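Local structure of fimbria adhesin protein (Klebsiella pneumoniae, 3U4K) at residues 77-82 / 157-162; 92-97 / 116-121; 107-112 / 128-133. The protein binds human collagen V through the receptor-binding domain described here, serving as the adhesin of a Klebsiella pneumoniae fimbria. All coordinates share one frame; numbering follows the deposited sequence.

Interaction 1 (77-82 / 157-162); sequences LKSDAK and TEYGPG
The ring of Tyr-159 lies against the backbone of 77-82, with CA of Ala-81 in its plane at the edge, 3.7 Å from CD1. CB of Ser-79 meets the phenol end obliquely, 3.5 Å from OH. CG of Tyr-159 stands anti to the backbone N (chi1 177°), which carries the ring back along strand 77-82 from its partner Ala-81 to Ser-79. Beyond it OG of Ser-79 lies against the Pro-161 ring, 3.4 Å from its CD; the proline nitrogen has no hydrogen to offer, so this is contact without a bond. CD1 of Leu-77 touches CB of the same proline. Four backbone hydrogen bonds join the strands, two between Asp-80 and Gly-160 and two between Lys-82 and Glu-158. Lys-82 N to Glu-158 O is 2.8 Å, and Gly-160 N to Asp-80 O is 3.2 Å. Strand residues 77-82 and 157-160 run antiparallel, their axes 4.7 Å apart at an angle of 175°. They belong to the neighbouring strands 74-83 and 154-160 of a five-stranded mixed sheet in the jelly-roll barrel, flanked by strands 119-125 and 166-170, while Arg-109 of strand 103-111 packs against Tyr-159.

Interaction 2 (92-97 / 116-121); sequences ANKVYS and IYPDSY
Two hydrogen bonds from the ammonium group of Lys-94, in the turn between strands 89-90 and 96-97, carry the polar part of the contact, and both end on main-chain carbonyls. NZ lies 2.9 Å from Ile-116 O and 3.1 Å from Pro-118 O, gripping the chain before and after Tyr-117. Neither approach lies flat in its carbonyl plane: the donor is tilted by 27° at Ile-116 and by 28° at Pro-118. The carboxylate of Asp-119 is also near, but its OD2 stays 4.5 Å from NZ, beyond salt-bridge range.

Van der Waals contacts follow the lysine chain, which runs extended beyond CG, over residues 116-118. Lys-94 CB sits 3.3 Å from Tyr-117 O. Further along, Lys-94 CD packs against Ile-116 CG2 at 3.7 Å. The same CD carbon comes up to CD of Pro-118, the two side chains crossing at a slant.

Aromatic contact comes from Tyr-96, whose ring turns its edge to the proline. Tyr-96 OH reaches CD of Pro-118 at 3.5 Å, and CG of Pro-118 is almost as near. Pro-118 and Tyr-96 both also touch Gln-90 of strand 89-90.

The peptide bond before Pro-118 is cis, and probably helps bring the carbonyls of Ile-116 and Pro-118 to one ammonium group. An ammonium group bonded to two carbonyl oxygens, with a carboxylate nearby, would probably stay protonated; its bonds tie the turn before strand 96-97 to the chain entering strand 119-125.

Interaction 3 (107-112 / 128-133); sequences FSRKGA and FRLAGS. Unlike the reference sequence in segment 128-133: Ala-131 (reference Val).
Arg-109 meets 128-133 from CG outward. CB leads off from the strand, and CG, turned away from the backbone N and beside the carbonyl carbon (chi1 -166°), passes 3.8 Å from OG of Ser-133. CD continues the extended chain beside the same hydroxyl. NE then donates to Ser-133 OG at 2.9 Å, with the N-H...O angle at 154° and the oxygen 17° out of the guanidinium plane. At the tip, NH2 gives a hydrogen bond of 3.0 Å to Ala-131 O, lying on a carbonyl lone pair and close to the guanidinium plane. NH1 lies 4.0 Å from CD2 of Leu-130, a methyl that approaches the guanidinium obliquely and is also near NH2.

The two acceptors are themselves joined, because Ser-133 OG donates to Ala-131 O over 3.2 Å. That carbonyl therefore takes two hydrogen bonds, and the serine hydroxyl both receives from NE and gives to the carbonyl. Together they fix the rotation of the hydroxyl and hold the guanidinium in place.

Beside this polar centre the CB atoms of Ala-112 and Ala-131 touch at 3.8 Å. The backbone N of Gly-132 donates to OD1 of Asp-63.

An arginine fastening a neighbouring loop through a carbonyl and a hydroxyl is seen here at the end of strand 103-111, where the chain turns back to 115-116, and where the 130-132 connection leads into strand 133-141, the partner of 103-111 in an antiparallel sheet of the jelly-roll barrel.

From the N terminus, 77-82 comes first and waits for 157-162, so interaction 1 closes the longest loop, with the other two contacts nested inside it. Next comes 92-97, whose partner 116-121 is reached only after 107-112 has passed; 128-133 follows, so interactions 2 and 3 cross along the chain. Strand 119-125 is the sheet neighbour of 74-83, and Ser-79 and Ala-81 probably bond to Tyr-121 and Asp-119, joining interaction 1 to interaction 2. Interactions 2 and 3 meet where Tyr-117 N probably bonds to Phe-107 O. Leu-77 against Phe-128 brings interactions 1 and 3 together, linking the mixed sheet to the three-stranded one.

Interaction 1 (77-82 / 157-162)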
loop_
_atom_site.group_PDB
_atom_site.type_symbol
_atom_site.label_atom_id
_atom_site.label_comp_id
_atom_site.label_asym_id
_atom_site.label_seq_id
_atom_site.Cartn_x
_atom_site.Cartn_y
_atom_site.Cartn_z
ATOM N N LEU A 77 -0.589 20.788 8.510
ATOM C CA LEU A 77 -0.770 20.016 7.277
ATOM C C LEU A 77 -1.564 18.729 7.446
ATOM O O LEU A 77 -1.435 18.030 8.455
ATOM C CB LEU A 77 0.582 19.690 6.634
ATOM C CG LEU A 77 1.294 20.781 5.831
ATOM C CD1 LEU A 77 2.634 20.259 5.339
ATOM C CD2 LEU A 77 0.453 21.274 4.657
ATOM N N LYS A 78 -2.373 18.427 6.434
ATOM C CA LYS A 78 -3.148 17.192 6.373
ATOM C C LYS A 78 -2.586 16.281 5.275
ATOM O O LYS A 78 -2.663 16.606 4.087
ATOM C CB LYS A 78 -4.621 17.520 6.119
ATOM C CG LYS A 78 -5.528 16.322 5.899
ATOM C CD LYS A 78 -6.878 16.774 5.363
ATOM C CE LYS A 78 -7.748 15.600 4.943
ATOM N NZ LYS A 78 -8.133 14.752 6.104
ATOM N N SER A 79 -2.012 15.151 5.682
ATOM C CA SER A 79 -1.467 14.170 4.740
ATOM C C SER A 79 -2.430 13.013 4.517
ATOM O O SER A 79 -2.865 12.372 5.470
ATOM C CB SER A 79 -0.118 13.633 5.224
ATOM O OG SER A 79 0.937 14.505 4.866
ATOM N N ASP A 80 -2.745 12.752 3.251
ATOM C CA ASP A 80 -3.675 11.684 2.880
ATOM C C ASP A 80 -2.963 10.402 2.454
ATOM O O ASP A 80 -2.003 10.442 1.685
ATOM C CB ASP A 80 -4.613 12.152 1.762
ATOM C CG ASP A 80 -5.504 13.309 2.187
ATOM O OD1 ASP A 80 -5.876 14.122 1.314
ATOM O OD2 ASP A 80 -5.833 13.406 3.388
ATOM N N ALA A 81 -3.437 9.275 2.978
ATOM C CA ALA A 81 -2.990 7.953 2.545
ATOM C C ALA A 81 -3.957 7.442 1.484
ATOM O O ALA A 81 -5.123 7.163 1.778
ATOM C CB ALA A 81 -2.927 6.996 3.724
ATOM N N LYS A 82 -3.465 7.334 0.251
ATOM C CA LYS A 82 -4.308 7.027 -0.901
ATOM C C LYS A 82 -3.917 5.744 -1.623
ATOM O O LYS A 82 -2.733 5.462 -1.830
ATOM C CB LYS A 82 -4.290 8.187 -1.900
ATOM C CG LYS A 82 -5.189 9.352 -1.529
ATOM C CD LYS A 82 -5.129 10.445 -2.584
ATOM C CE LYS A 82 -5.985 11.637 -2.185
ATOM N NZ LYS A 82 -5.774 12.793 -3.099
ATOM N N THR A 157 0.138 2.775 -3.993
ATOM C CA THR A 157 -0.031 3.599 -2.800
ATOM C C THR A 157 0.639 4.962 -2.964
ATOM O O THR A 157 1.718 5.073 -3.560
ATOM C CB THR A 157 0.505 2.863 -1.553
ATOM O OG1 THR A 157 -0.556 2.115 -0.946
ATOM C CG2 THR A 157 1.127 3.826 -0.523
ATOM N N GLU A 158 -0.026 5.994 -2.446
ATOM C CA GLU A 158 0.521 7.347 -2.411
ATOM C C GLU A 158 0.149 8.049 -1.113
ATOM O O GLU A 158 -1.028 8.164 -0.768
ATOM C CB GLU A 158 0.058 8.158 -3.621
ATOM C CG GLU A 158 0.823 7.828 -4.895
ATOM C CD GLU A 158 0.387 8.645 -6.098
ATOM O OE1 GLU A 158 -0.600 9.409 -5.993
ATOM O OE2 GLU A 158 1.040 8.515 -7.157
ATOM N N TYR A 159 1.169 8.497 -0.392
ATOM C CA TYR A 159 0.981 9.210 0.862
ATOM C C TYR A 159 1.670 10.563 0.820
ATOM O O TYR A 159 2.821 10.670 0.396
ATOM C CB TYR A 159 1.511 8.383 2.030
ATOM C CG TYR A 159 1.416 9.078 3.369
ATOM C CD1 TYR A 159 0.181 9.285 3.982
ATOM C CD2 TYR A 159 2.563 9.522 4.026
ATOM C CE1 TYR A 159 0.090 9.919 5.209
ATOM C CE2 TYR A 159 2.484 10.157 5.256
ATOM C CZ TYR A 159 1.245 10.351 5.843
ATOM O OH TYR A 159 1.156 10.979 7.065
ATOM N N GLY A 160 0.959 11.594 1.261
ATOM C CA GLY A 160 1.500 12.949 1.277
ATOM C C GLY A 160 0.459 14.028 1.494
ATOM O O GLY A 160 -0.740 13.750 1.460
ATOM N N PRO A 161 0.913 15.273 1.737
ATOM C CA PRO A 161 0.024 16.416 1.924
ATOM C C PRO A 161 -0.252 17.141 0.606
ATOM O O PRO A 161 0.266 18.234 0.375
ATOM C CB PRO A 161 0.813 17.314 2.886
ATOM C CG PRO A 161 2.251 16.958 2.667
ATOM C CD PRO A 161 2.327 15.643 1.938
ATOM N N GLY A 162 -1.060 16.524 -0.251
ATOM C CA GLY A 162 -1.345 17.080 -1.571
ATOM C C GLY A 162 -0.247 16.802 -2.583
ATOM O O GLY A 162 -0.332 17.238 -3.730
#

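Interaction 2 (92-97 / 116-121)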
loop_
_atom_site.group_PDB
_atom_site.type_symbol
_atom_site.label_atom_id
_atom_site.label_comp_id
_atom_site.label_asym_id
_atom_site.label_seq_id
_atom_site.Cartn_x
_atom_site.Cartn_y
_atom_site.Cartn_z
ATOM N N ALA A 92 -15.025 -4.176 1.990
ATOM C CA ALA A 92 -15.122 -4.025 3.443
ATOM C C ALA A 92 -13.752 -4.111 4.122
ATOM O O ALA A 92 -12.804 -4.659 3.556
ATOM C CB ALA A 92 -16.072 -5.063 4.024
ATOM N N ASN A 93 -13.664 -3.552 5.331
ATOM C CA ASN A 93 -12.451 -3.601 6.162
ATOM C C ASN A 93 -11.168 -3.163 5.456
ATOM O O ASN A 93 -10.089 -3.708 5.714
ATOM C CB ASN A 93 -12.268 -4.993 6.772
ATOM C CG ASN A 93 -13.463 -5.432 7.588
ATOM O OD1 ASN A 93 -14.587 -5.473 7.089
ATOM N ND2 ASN A 93 -13.225 -5.770 8.849
ATOM N N LYS A 94 -11.304 -2.181 4.565
ATOM C CA LYS A 94 -10.188 -1.613 3.801
ATOM C C LYS A 94 -9.410 -2.666 2.996
ATOM O O LYS A 94 -8.183 -2.605 2.883
ATOM C CB LYS A 94 -9.266 -0.791 4.714
ATOM C CG LYS A 94 -9.943 0.417 5.351
ATOM C CD LYS A 94 -8.949 1.267 6.125
ATOM C CE LYS A 94 -9.643 2.256 7.047
ATOM N NZ LYS A 94 -8.657 3.100 7.777
ATOM N N VAL A 95 -10.148 -3.629 2.443
ATOM C CA VAL A 95 -9.590 -4.650 1.562
ATOM C C VAL A 95 -9.999 -4.310 0.131
ATOM O O VAL A 95 -11.172 -4.060 -0.143
ATOM C CB VAL A 95 -10.096 -6.065 1.928
ATOM C CG1 VAL A 95 -9.498 -7.113 1.001
ATOM C CG2 VAL A 95 -9.773 -6.398 3.377
ATOM N N TYR A 96 -9.025 -4.296 -0.771
ATOM C CA TYR A 96 -9.261 -3.917 -2.158
ATOM C C TYR A 96 -9.300 -5.133 -3.069
ATOM O O TYR A 96 -8.336 -5.896 -3.139
ATOM C CB TYR A 96 -8.186 -2.934 -2.634
ATOM C CG TYR A 96 -8.381 -1.515 -2.144
ATOM C CD1 TYR A 96 -8.787 -0.506 -3.022
ATOM C CD2 TYR A 96 -8.168 -1.180 -0.805
ATOM C CE1 TYR A 96 -8.971 0.796 -2.581
ATOM C CE2 TYR A 96 -8.352 0.118 -0.355
ATOM C CZ TYR A 96 -8.752 1.101 -1.245
ATOM O OH TYR A 96 -8.935 2.389 -0.798
ATOM N N SER A 97 -10.418 -5.305 -3.765
ATOM C CA SER A 97 -10.580 -6.395 -4.723
ATOM C C SER A 97 -9.750 -6.144 -5.983
ATOM O O SER A 97 -9.379 -5.005 -6.272
ATOM C CB SER A 97 -12.056 -6.567 -5.078
ATOM O OG SER A 97 -12.572 -5.374 -5.643
ATOM N N ILE A 116 -4.132 2.092 8.402
ATOM C CA ILE A 116 -4.515 1.197 7.318
ATOM C C ILE A 116 -5.142 2.044 6.211
ATOM O O ILE A 116 -6.057 2.835 6.465
ATOM C CB ILE A 116 -5.493 0.102 7.802
ATOM C CG1 ILE A 116 -4.843 -0.733 8.916
ATOM C CG2 ILE A 116 -5.918 -0.792 6.643
ATOM C CD1 ILE A 116 -5.818 -1.409 9.856
ATOM N N TYR A 117 -4.625 1.894 4.994
ATOM C CA TYR A 117 -5.081 2.668 3.841
ATOM C C TYR A 117 -6.518 2.296 3.465
ATOM O O TYR A 117 -6.865 1.114 3.471
ATOM C CB TYR A 117 -4.167 2.404 2.646
ATOM C CG TYR A 117 -2.818 3.091 2.679
ATOM C CD1 TYR A 117 -2.459 3.990 1.680
ATOM C CD2 TYR A 117 -1.889 2.826 3.688
ATOM C CE1 TYR A 117 -1.225 4.618 1.690
ATOM C CE2 TYR A 117 -0.650 3.450 3.704
ATOM C CZ TYR A 117 -0.323 4.346 2.701
ATOM O OH TYR A 117 0.903 4.978 2.695
ATOM N N PRO A 118 -7.359 3.299 3.139
ATOM C CA PRO A 118 -7.048 4.728 3.148
ATOM C C PRO A 118 -7.259 5.392 4.513
ATOM O O PRO A 118 -8.034 4.898 5.341
ATOM C CB PRO A 118 -8.029 5.299 2.124
ATOM C CG PRO A 118 -9.216 4.408 2.221
ATOM C CD PRO A 118 -8.718 3.043 2.626
ATOM N N ASP A 119 -6.556 6.504 4.723
ATOM C CA ASP A 119 -6.669 7.311 5.935
ATOM C C ASP A 119 -6.044 8.686 5.694
ATOM O O ASP A 119 -5.571 8.980 4.593
ATOM C CB ASP A 119 -5.980 6.614 7.117
ATOM C CG ASP A 119 -6.652 6.915 8.453
ATOM O OD1 ASP A 119 -7.673 7.639 8.468
ATOM O OD2 ASP A 119 -6.160 6.419 9.491
ATOM N N SER A 120 -6.054 9.528 6.723
ATOM C CA SER A 120 -5.392 10.828 6.665
ATOM C C SER A 120 -4.800 11.196 8.016
ATOM O O SER A 120 -5.363 10.862 9.056
ATOM C CB SER A 120 -6.358 11.913 6.194
ATOM O OG SER A 120 -7.492 11.982 7.036
ATOM N N TYR A 121 -3.655 11.872 7.988
ATOM C CA TYR A 121 -2.979 12.309 9.207
ATOM C C TYR A 121 -2.755 13.819 9.227
ATOM O O TYR A 121 -2.364 14.415 8.220
ATOM C CB TYR A 121 -1.653 11.566 9.387
ATOM C CG TYR A 121 -0.916 11.924 10.660
ATOM C CD1 TYR A 121 -1.433 11.580 11.912
ATOM C CD2 TYR A 121 0.301 12.602 10.613
ATOM C CE1 TYR A 121 -0.761 11.909 13.079
ATOM C CE2 TYR A 121 0.982 12.932 11.774
ATOM C CZ TYR A 121 0.449 12.584 13.002
ATOM O OH TYR A 121 1.125 12.911 14.153
#

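Interaction 3 (107-112 / 128-133)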
loop_
_atom_site.group_PDB
_atom_site.type_symbol
_atom_site.label_atom_id
_atom_site.label_comp_id
_atom_site.label_asym_id
_atom_site.label_seq_id
_atom_site.Cartn_x
_atom_site.Cartn_y
_atom_site.Cartn_z
ATOM N N PHE A 107 -3.252 -2.519 2.496
ATOM C CA PHE A 107 -1.998 -1.807 2.728
ATOM C C PHE A 107 -2.054 -1.128 4.083
ATOM O O PHE A 107 -3.019 -0.424 4.394
ATOM C CB PHE A 107 -1.760 -0.756 1.644
ATOM C CG PHE A 107 -2.013 -1.247 0.247
ATOM C CD1 PHE A 107 -3.306 -1.264 -0.277
ATOM C CD2 PHE A 107 -0.961 -1.680 -0.553
ATOM C CE1 PHE A 107 -3.543 -1.712 -1.566
ATOM C CE2 PHE A 107 -1.192 -2.125 -1.847
ATOM C CZ PHE A 107 -2.484 -2.142 -2.352
ATOM N N SER A 108 -1.020 -1.347 4.888
ATOM C CA SER A 108 -0.957 -0.774 6.226
ATOM C C SER A 108 0.434 -0.233 6.537
ATOM O O SER A 108 1.431 -0.662 5.952
ATOM C CB SER A 108 -1.373 -1.810 7.274
ATOM O OG SER A 108 -0.436 -2.872 7.331
ATOM N N ARG A 109 0.484 0.715 7.465
ATOM C CA ARG A 109 1.738 1.268 7.947
ATOM C C ARG A 109 1.725 1.215 9.465
ATOM O O ARG A 109 0.715 1.536 10.089
ATOM C CB ARG A 109 1.905 2.707 7.461
ATOM C CG ARG A 109 3.305 3.271 7.626
ATOM C CD ARG A 109 3.334 4.747 7.276
ATOM N NE ARG A 109 4.457 5.434 7.910
ATOM C CZ ARG A 109 4.634 6.752 7.908
ATOM N NH1 ARG A 109 3.761 7.549 7.303
ATOM N NH2 ARG A 109 5.690 7.277 8.515
ATOM N N LYS A 110 2.839 0.793 10.052
ATOM C CA LYS A 110 2.941 0.685 11.503
ATOM C C LYS A 110 4.249 1.283 12.016
ATOM O O LYS A 110 5.321 1.008 11.483
ATOM C CB LYS A 110 2.796 -0.773 11.951
ATOM C CG LYS A 110 2.387 -0.933 13.405
ATOM C CD LYS A 110 1.819 -2.319 13.677
ATOM C CE LYS A 110 1.324 -2.452 15.113
ATOM N NZ LYS A 110 2.440 -2.446 16.103
ATOM N N GLY A 111 4.141 2.103 13.056
ATOM C CA GLY A 111 5.289 2.780 13.650
ATOM C C GLY A 111 4.805 3.912 14.530
ATOM O O GLY A 111 3.835 3.752 15.272
ATOM N N ALA A 112 5.473 5.058 14.440
ATOM C CA ALA A 112 5.055 6.252 15.175
ATOM C C ALA A 112 3.691 6.741 14.680
ATOM O O ALA A 112 2.797 7.004 15.484
ATOM C CB ALA A 112 6.104 7.347 15.058
ATOM N N PHE A 128 9.160 18.627 7.957
ATOM C CA PHE A 128 8.479 17.342 8.094
ATOM C C PHE A 128 9.351 16.175 7.648
ATOM O O PHE A 128 9.799 16.121 6.499
ATOM C CB PHE A 128 7.158 17.349 7.319
ATOM C CG PHE A 128 6.185 18.396 7.785
ATOM C CD1 PHE A 128 5.224 18.095 8.742
ATOM C CD2 PHE A 128 6.228 19.689 7.264
ATOM C CE1 PHE A 128 4.325 19.060 9.173
ATOM C CE2 PHE A 128 5.335 20.659 7.697
ATOM C CZ PHE A 128 4.380 20.342 8.651
ATOM N N ARG A 129 9.593 15.252 8.575
ATOM C CA ARG A 129 10.298 14.007 8.283
ATOM C C ARG A 129 9.301 12.860 8.151
ATOM O O ARG A 129 8.143 12.978 8.570
ATOM C CB ARG A 129 11.290 13.665 9.400
ATOM C CG ARG A 129 12.427 14.654 9.593
ATOM C CD ARG A 129 13.411 14.180 10.656
ATOM N NE ARG A 129 12.824 14.103 11.998
ATOM C CZ ARG A 129 12.492 12.973 12.626
ATOM N NH1 ARG A 129 12.682 11.788 12.049
ATOM N NH2 ARG A 129 11.970 13.029 13.845
ATOM N N LEU A 130 9.758 11.753 7.564
ATOM C CA LEU A 130 9.008 10.502 7.593
ATOM C C LEU A 130 9.466 9.670 8.773
ATOM O O LEU A 130 10.653 9.351 8.900
ATOM C CB LEU A 130 9.170 9.718 6.292
ATOM C CG LEU A 130 8.159 10.010 5.182
ATOM C CD1 LEU A 130 8.568 9.292 3.905
ATOM C CD2 LEU A 130 6.745 9.618 5.593
ATOM N N ALA A 131 8.512 9.340 9.640
ATOM C CA ALA A 131 8.770 8.555 10.840
ATOM C C ALA A 131 9.110 7.125 10.461
ATOM O O ALA A 131 8.352 6.476 9.738
ATOM C CB ALA A 131 7.559 8.583 11.760
ATOM N N GLY A 132 10.259 6.649 10.939
ATOM C CA GLY A 132 10.663 5.258 10.751
ATOM C C GLY A 132 9.502 4.333 11.051
ATOM O O GLY A 132 8.867 4.434 12.108
ATOM N N SER A 133 9.206 3.448 10.104
ATOM C CA SER A 133 8.038 2.577 10.209
ATOM C C SER A 133 8.169 1.315 9.364
ATOM O O SER A 133 9.154 1.130 8.641
ATOM C CB SER A 133 6.771 3.345 9.810
ATOM O OG SER A 133 6.916 3.929 8.528
#